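Local structure of 39 kDa initiator binding protein (Trichomonas vaginalis, 1Q87) at residues 120-123 against 127-130; 33-38 against 171-176. The protein binds, as a whole protein, the initiator (Inr) element of Trichomonas vaginalis core promoters, the present chain being its C-domain. One frame throughout, in Å; residues are numbered along the deposited sequence.

Contact 1. Residues 120-123 against 127-130; sequences LISN and HWLT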
ATOM      1  N   LEU A 120       0.734 -10.498  -4.264  1.00 60.90           N
ATOM      2  CA  LEU A 120       0.501 -11.755  -4.954  1.00 64.82           C
ATOM      3  C   LEU A 120       0.065 -11.517  -6.399  1.00 69.69           C
ATOM      4  O   LEU A 120       0.445 -12.275  -7.295  1.00 70.97           O
ATOM      5  CB  LEU A 120      -0.529 -12.586  -4.189  1.00 68.38           C
ATOM      6  CG  LEU A 120      -0.513 -14.097  -4.442  1.00 77.51           C
ATOM      7  CD1 LEU A 120      -1.546 -14.457  -5.502  1.00 73.99           C
ATOM      8  CD2 LEU A 120       0.911 -14.542  -4.834  1.00 73.14           C
ATOM      9  N   ILE A 121      -0.707 -10.451  -6.618  1.00 71.76           N
ATOM     10  CA  ILE A 121      -1.197 -10.060  -7.948  1.00 68.40           C
ATOM     11  C   ILE A 121      -0.037  -9.744  -8.898  1.00 70.89           C
ATOM     12  O   ILE A 121       0.047 -10.297  -9.994  1.00 75.29           O
ATOM     13  CB  ILE A 121      -2.074  -8.794  -7.868  1.00 67.70           C
ATOM     14  CG1 ILE A 121      -3.186  -8.987  -6.847  1.00 70.34           C
ATOM     15  CG2 ILE A 121      -2.664  -8.487  -9.196  1.00 59.94           C
ATOM     16  CD1 ILE A 121      -4.029 -10.193  -7.102  1.00 83.74           C
ATOM     17  N   SER A 122       0.853  -8.854  -8.473  1.00 66.84           N
ATOM     18  CA  SER A 122       1.991  -8.467  -9.296  1.00 65.50           C
ATOM     19  C   SER A 122       2.946  -9.627  -9.551  1.00 71.55           C
ATOM     20  O   SER A 122       3.595  -9.685 -10.598  1.00 69.64           O
ATOM     21  CB  SER A 122       2.757  -7.312  -8.638  1.00 57.44           C
ATOM     22  OG  SER A 122       4.068  -7.159  -9.172  1.00 55.82           O
ATOM     23  N   ASN A 123       3.050 -10.540  -8.590  1.00 80.54           N
ATOM     24  CA  ASN A 123       3.943 -11.686  -8.744  1.00 85.00           C
ATOM     25  C   ASN A 123       3.423 -12.621  -9.818  1.00 83.93           C
ATOM     26  O   ASN A 123       4.182 -13.416 -10.362  1.00 86.34           O
ATOM     27  CB  ASN A 123       4.107 -12.453  -7.422  1.00 92.15           C
ATOM     28  CG  ASN A 123       5.129 -11.800  -6.484  1.00 94.73           C
ATOM     29  OD1 ASN A 123       6.295 -11.617  -6.841  1.00 92.62           O
ATOM     30  ND2 ASN A 123       4.689 -11.452  -5.279  1.00101.00           N
ATOM     31  N   HIS A 127       5.457  -9.150 -12.520  1.00 85.04           N
ATOM     32  CA  HIS A 127       6.130  -8.359 -11.487  1.00 77.31           C
ATOM     33  C   HIS A 127       6.245  -6.886 -11.860  1.00 69.88           C
ATOM     34  O   HIS A 127       7.334  -6.359 -12.057  1.00 68.52           O
ATOM     35  CB  HIS A 127       7.533  -8.905 -11.224  1.00 83.97           C
ATOM     36  CG  HIS A 127       7.629 -10.400 -11.279  1.00 87.20           C
ATOM     37  ND1 HIS A 127       8.017 -11.155 -10.200  1.00 88.33           N
ATOM     38  CD2 HIS A 127       7.433 -11.267 -12.302  1.00 92.97           C
ATOM     39  CE1 HIS A 127       8.061 -12.432 -10.556  1.00 93.27           C
ATOM     40  NE2 HIS A 127       7.712 -12.524 -11.824  1.00 85.94           N
ATOM     41  N   TRP A 128       5.113  -6.214 -11.940  1.00 70.32           N
ATOM     42  CA  TRP A 128       5.117  -4.811 -12.291  1.00 67.24           C
ATOM     43  C   TRP A 128       5.323  -3.866 -11.109  1.00 62.24           C
ATOM     44  O   TRP A 128       5.872  -2.786 -11.306  1.00 69.45           O
ATOM     45  CB  TRP A 128       3.819  -4.441 -13.041  1.00 66.90           C
ATOM     46  CG  TRP A 128       2.555  -4.965 -12.415  1.00 61.79           C
ATOM     47  CD1 TRP A 128       1.937  -6.163 -12.673  1.00 60.36           C
ATOM     48  CD2 TRP A 128       1.772  -4.320 -11.397  1.00 58.69           C
ATOM     49  NE1 TRP A 128       0.811  -6.297 -11.875  1.00 67.43           N
ATOM     50  CE2 TRP A 128       0.693  -5.180 -11.086  1.00 58.23           C
ATOM     51  CE3 TRP A 128       1.880  -3.102 -10.716  1.00 62.81           C
ATOM     52  CZ2 TRP A 128      -0.266  -4.855 -10.119  1.00 67.63           C
ATOM     53  CZ3 TRP A 128       0.917  -2.781  -9.747  1.00 54.98           C
ATOM     54  CH2 TRP A 128      -0.133  -3.650  -9.463  1.00 63.01           C
ATOM     55  N   LEU A 129       4.899  -4.260  -9.901  1.00 58.37           N
ATOM     56  CA  LEU A 129       5.030  -3.425  -8.690  1.00 48.10           C
ATOM     57  C   LEU A 129       6.480  -3.152  -8.267  1.00 55.98           C
ATOM     58  O   LEU A 129       7.326  -4.052  -8.273  1.00 57.58           O
ATOM     59  CB  LEU A 129       4.288  -4.071  -7.510  1.00 47.73           C
ATOM     60  CG  LEU A 129       4.095  -3.252  -6.214  1.00 44.87           C
ATOM     61  CD1 LEU A 129       3.169  -2.087  -6.439  1.00 44.55           C
ATOM     62  CD2 LEU A 129       3.504  -4.114  -5.141  1.00 50.69           C
ATOM     63  N   THR A 130       6.775  -1.907  -7.905  1.00 57.09           N
ATOM     64  CA  THR A 130       8.125  -1.543  -7.468  1.00 47.48           C
ATOM     65  C   THR A 130       8.002  -0.513  -6.347  1.00 47.83           C
ATOM     66  O   THR A 130       7.136   0.347  -6.385  1.00 47.81           O
ATOM     67  CB  THR A 130       8.942  -0.944  -8.654  1.00 59.86           C
ATOM     68  OG1 THR A 130      10.259  -0.566  -8.217  1.00 56.92           O
ATOM     69  CG2 THR A 130       8.230   0.276  -9.219  1.00 63.73           C
TER
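S122 meets the chain that follows its own helix with three different atoms, and each does separate work. Its hydroxyl OG receives the backbone N-H of L129 at 3.1 Å, a fairly straight bond with an angle of 161° at the hydrogen. The backbone N of W128 also lies 3.1 Å from S122 OG. The first torsion turns the hydroxyl this way: with OG trans to the serine N (chi1 163°), it swings beside the carbonyl carbon and faces 127-130. CB of the same serine rests over one face of the W128 indole, 4.0 Å from the centroid of its five-membered ring and almost along the ring normal, a CH-pi contact. The backbone oxygen supplies the third link, a weak, bent bond in which S122 O takes the N-H of H127 at 2.7 Å.

At the exposed side, the H127 ring stands almost perpendicular to the N123 side-chain amide, with 87° between the planes and 3.8 Å between N123 OD1 and H127 ND1. N123 O lies over one face of this imidazole, toward its rim.

The indole has its CG wedged between the backbone N and carbonyl carbon of W128, which brings one indole face against S122 CB. I121 CG2 reaches its edge at CZ2, a loose 4.4 Å away. W128 NE1 is buried here and has no polar partner in the model. Farther out, F197 of helix 193-199 meets the indole obliquely, and L118, L158 and L160 pack on it. The chain turns off at about a right angle to the helix: S122, in the last part of helix 111-123, holds the loop that follows, whose W128 and T130 are backbone-bonded to G148 of strand 147-151.

Contact 2. Residues 33-38 against 171-176; sequences ETFRAK and NKPLIE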
ATOM      1  N   GLU A  33      -6.641  13.885   9.031  1.00 59.83           N
ATOM      2  CA  GLU A  33      -6.176  14.141  10.371  1.00 67.87           C
ATOM      3  C   GLU A  33      -6.300  12.888  11.219  1.00 62.93           C
ATOM      4  O   GLU A  33      -5.417  12.590  12.020  1.00 59.64           O
ATOM      5  CB  GLU A  33      -6.928  15.315  10.972  1.00 77.75           C
ATOM      6  CG  GLU A  33      -6.431  16.632  10.370  1.00 95.16           C
ATOM      7  CD  GLU A  33      -4.912  16.611  10.079  1.00100.53           C
ATOM      8  OE1 GLU A  33      -4.119  16.444  11.043  1.00 98.51           O
ATOM      9  OE2 GLU A  33      -4.525  16.752   8.888  1.00 95.89           O
ATOM     10  N   THR A  34      -7.381  12.141  11.046  1.00 57.36           N
ATOM     11  CA  THR A  34      -7.499  10.917  11.796  1.00 54.37           C
ATOM     12  C   THR A  34      -6.286  10.040  11.459  1.00 59.01           C
ATOM     13  O   THR A  34      -5.596   9.516  12.350  1.00 54.90           O
ATOM     14  CB  THR A  34      -8.742  10.145  11.413  1.00 63.46           C
ATOM     15  OG1 THR A  34      -9.904  10.894  11.791  1.00 63.59           O
ATOM     16  CG2 THR A  34      -8.731   8.764  12.099  1.00 55.51           C
ATOM     17  N   PHE A  35      -6.012   9.896  10.168  1.00 47.66           N
ATOM     18  CA  PHE A  35      -4.909   9.054   9.775  1.00 51.00           C
ATOM     19  C   PHE A  35      -3.563   9.593  10.253  1.00 52.17           C
ATOM     20  O   PHE A  35      -2.645   8.824  10.587  1.00 48.61           O
ATOM     21  CB  PHE A  35      -4.885   8.869   8.259  1.00 39.65           C
ATOM     22  CG  PHE A  35      -3.651   8.190   7.777  1.00 43.35           C
ATOM     23  CD1 PHE A  35      -2.630   8.925   7.200  1.00 38.08           C
ATOM     24  CD2 PHE A  35      -3.480   6.809   7.957  1.00 34.29           C
ATOM     25  CE1 PHE A  35      -1.446   8.293   6.797  1.00 40.46           C
ATOM     26  CE2 PHE A  35      -2.329   6.193   7.575  1.00 35.49           C
ATOM     27  CZ  PHE A  35      -1.306   6.924   6.990  1.00 39.91           C
ATOM     28  N   ARG A  36      -3.454  10.914  10.282  1.00 54.53           N
ATOM     29  CA  ARG A  36      -2.226  11.554  10.703  1.00 56.01           C
ATOM     30  C   ARG A  36      -2.028  11.313  12.201  1.00 58.13           C
ATOM     31  O   ARG A  36      -0.903  11.073  12.671  1.00 58.72           O
ATOM     32  CB  ARG A  36      -2.308  13.040  10.419  1.00 52.82           C
ATOM     33  CG  ARG A  36      -0.962  13.725  10.320  1.00 69.33           C
ATOM     34  CD  ARG A  36      -1.150  15.229  10.112  1.00 83.56           C
ATOM     35  NE  ARG A  36      -1.948  15.586   8.928  1.00 91.01           N
ATOM     36  CZ  ARG A  36      -1.464  15.779   7.701  1.00 93.66           C
ATOM     37  NH1 ARG A  36      -0.162  15.652   7.453  1.00 92.59           N
ATOM     38  NH2 ARG A  36      -2.287  16.112   6.714  1.00 94.99           N
ATOM     39  N   ALA A  37      -3.132  11.383  12.942  1.00 52.94           N
ATOM     40  CA  ALA A  37      -3.098  11.157  14.376  1.00 55.46           C
ATOM     41  C   ALA A  37      -2.630   9.722  14.623  1.00 55.04           C
ATOM     42  O   ALA A  37      -1.850   9.490  15.544  1.00 57.43           O
ATOM     43  CB  ALA A  37      -4.466  11.374  14.976  1.00 51.78           C
ATOM     44  N   LYS A  38      -3.095   8.767  13.808  1.00 46.35           N
ATOM     45  CA  LYS A  38      -2.658   7.394  13.987  1.00 47.41           C
ATOM     46  C   LYS A  38      -1.177   7.227  13.748  1.00 45.76           C
ATOM     47  O   LYS A  38      -0.511   6.526  14.490  1.00 53.07           O
ATOM     48  CB  LYS A  38      -3.397   6.423  13.059  1.00 49.30           C
ATOM     49  CG  LYS A  38      -4.474   5.635  13.725  1.00 64.38           C
ATOM     50  CD  LYS A  38      -3.979   4.767  14.865  1.00 65.22           C
ATOM     51  CE  LYS A  38      -5.176   4.392  15.746  1.00 71.76           C
ATOM     52  NZ  LYS A  38      -4.875   3.274  16.678  1.00 86.03           N
ATOM     53  N   ASN A 171      -5.577   3.277  -1.718  1.00 48.24           N
ATOM     54  CA  ASN A 171      -5.756   2.431  -0.572  1.00 41.58           C
ATOM     55  C   ASN A 171      -6.357   3.366   0.441  1.00 48.92           C
ATOM     56  O   ASN A 171      -5.928   4.514   0.526  1.00 47.83           O
ATOM     57  CB  ASN A 171      -4.438   1.912  -0.023  1.00 48.20           C
ATOM     58  CG  ASN A 171      -4.628   1.191   1.316  1.00 50.81           C
ATOM     59  OD1 ASN A 171      -5.397   0.230   1.400  1.00 43.87           O
ATOM     60  ND2 ASN A 171      -3.936   1.653   2.359  1.00 41.25           N
ATOM     61  N   LYS A 172      -7.387   2.907   1.157  1.00 50.51           N
ATOM     62  CA  LYS A 172      -8.003   3.706   2.217  1.00 52.29           C
ATOM     63  C   LYS A 172      -7.291   3.219   3.509  1.00 53.84           C
ATOM     64  O   LYS A 172      -7.625   2.172   4.060  1.00 49.91           O
ATOM     65  CB  LYS A 172      -9.493   3.411   2.293  1.00 64.79           C
ATOM     66  CG  LYS A 172     -10.227   3.582   0.977  1.00 73.03           C
ATOM     67  CD  LYS A 172     -10.433   5.055   0.657  1.00 80.56           C
ATOM     68  CE  LYS A 172     -11.538   5.672   1.527  1.00 82.90           C
ATOM     69  NZ  LYS A 172     -11.621   7.162   1.365  1.00 81.26           N
ATOM     70  N   PRO A 173      -6.314   3.986   4.014  1.00 45.99           N
ATOM     71  CA  PRO A 173      -5.562   3.612   5.222  1.00 49.75           C
ATOM     72  C   PRO A 173      -6.315   3.418   6.535  1.00 48.74           C
ATOM     73  O   PRO A 173      -5.736   2.929   7.475  1.00 53.76           O
ATOM     74  CB  PRO A 173      -4.466   4.696   5.342  1.00 43.08           C
ATOM     75  CG  PRO A 173      -4.706   5.638   4.186  1.00 44.12           C
ATOM     76  CD  PRO A 173      -6.112   5.396   3.684  1.00 38.01           C
ATOM     77  N   LEU A 174      -7.587   3.789   6.616  1.00 53.48           N
ATOM     78  CA  LEU A 174      -8.330   3.560   7.860  1.00 54.63           C
ATOM     79  C   LEU A 174      -9.240   2.318   7.787  1.00 56.23           C
ATOM     80  O   LEU A 174      -9.900   1.972   8.763  1.00 54.59           O
ATOM     81  CB  LEU A 174      -9.191   4.777   8.214  1.00 44.86           C
ATOM     82  CG  LEU A 174      -8.490   6.135   8.257  1.00 58.59           C
ATOM     83  CD1 LEU A 174      -9.492   7.283   8.546  1.00 49.98           C
ATOM     84  CD2 LEU A 174      -7.415   6.061   9.311  1.00 49.56           C
ATOM     85  N   ILE A 175      -9.244   1.627   6.649  1.00 55.02           N
ATOM     86  CA  ILE A 175     -10.115   0.481   6.489  1.00 49.12           C
ATOM     87  C   ILE A 175      -9.394  -0.839   6.469  1.00 51.98           C
ATOM     88  O   ILE A 175      -8.532  -1.086   5.607  1.00 50.42           O
ATOM     89  CB  ILE A 175     -10.975   0.600   5.213  1.00 54.87           C
ATOM     90  CG1 ILE A 175     -11.793   1.894   5.253  1.00 53.38           C
ATOM     91  CG2 ILE A 175     -11.866  -0.650   5.050  1.00 52.77           C
ATOM     92  CD1 ILE A 175     -12.717   2.029   6.440  1.00 48.17           C
ATOM     93  N   GLU A 176      -9.772  -1.695   7.423  1.00 52.32           N
ATOM     94  CA  GLU A 176      -9.156  -3.004   7.545  1.00 51.21           C
ATOM     95  C   GLU A 176      -9.397  -3.818   6.297  1.00 48.09           C
ATOM     96  O   GLU A 176     -10.367  -3.641   5.579  1.00 41.47           O
ATOM     97  CB  GLU A 176      -9.694  -3.741   8.764  1.00 58.87           C
ATOM     98  CG  GLU A 176      -9.263  -3.115  10.076  1.00 73.75           C
ATOM     99  CD  GLU A 176      -9.707  -3.921  11.287  1.00 85.71           C
ATOM    100  OE1 GLU A 176      -9.603  -5.174  11.240  1.00 87.64           O
ATOM    101  OE2 GLU A 176     -10.145  -3.301  12.285  1.00 90.14           O
TER
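P173 lies across one face of the F35 ring, and this packing is the heart of a wholly apolar interface. The proline's CB comes within 3.4 Å of F35 CE2, while its CG sits over the ring toward the rim rather than above the centre, about 4.1 Å from the plane. The two side chains are roughly at right angles. F35 is brought there by a first torsion that sets CG trans to the backbone N (chi1 171°), carrying the ring out from the helix to P173.

L174 adds aliphatic contacts beside the aromatic one, straddling two consecutive helix residues with its branched end. CD2 touches F35 CB at 3.9 Å and lies near the plane of the ring, at its edge; CD1 meets T34 CG2, also at 3.9 Å. The methyl of T34 therefore serves the interface, whereas its OG1 bonds back to the carbonyl oxygen of N30 in the preceding helical turn.

Backbone hydrogen bonding shapes the loop. A type I turn from K172 to I175, closed by I175 N to K172 O at 3.1 Å, places P173 and L174 at its two central positions and presents both to the helix.

Around this core, helix 95-105 packs on F35 through L102, A103 and Y99, whose ring meets that of F35 edge-to-face. N171 ND2 bonds to A103 O of the same helix, and K114 of helix 111-123 bonds to N171 OD1 and I175 O, while the turn that follows strand 165-171 packs on helix 29-47.

In the fold
The two contacts lie on opposite sides of the chain's centre, each about 12 Å from it, with 24 Å between their centres and about 11 Å between nearest atoms. Contact 1 is local, joining segments with three residues between them, and falls in sequence between the distant halves of contact 2, which brings together residues separated by 132 others. Helix 111-123 relates them: its last part belongs to contact 1, while K114 bonds to the turn of contact 2. The five-stranded antiparallel sheet does the same, through strand 157-162, on which W128 and L129 pack, and strand 165-171 leading into contact 2. Each joins a helix to a loop beside that sheet, after the helix itself or strand 165-171.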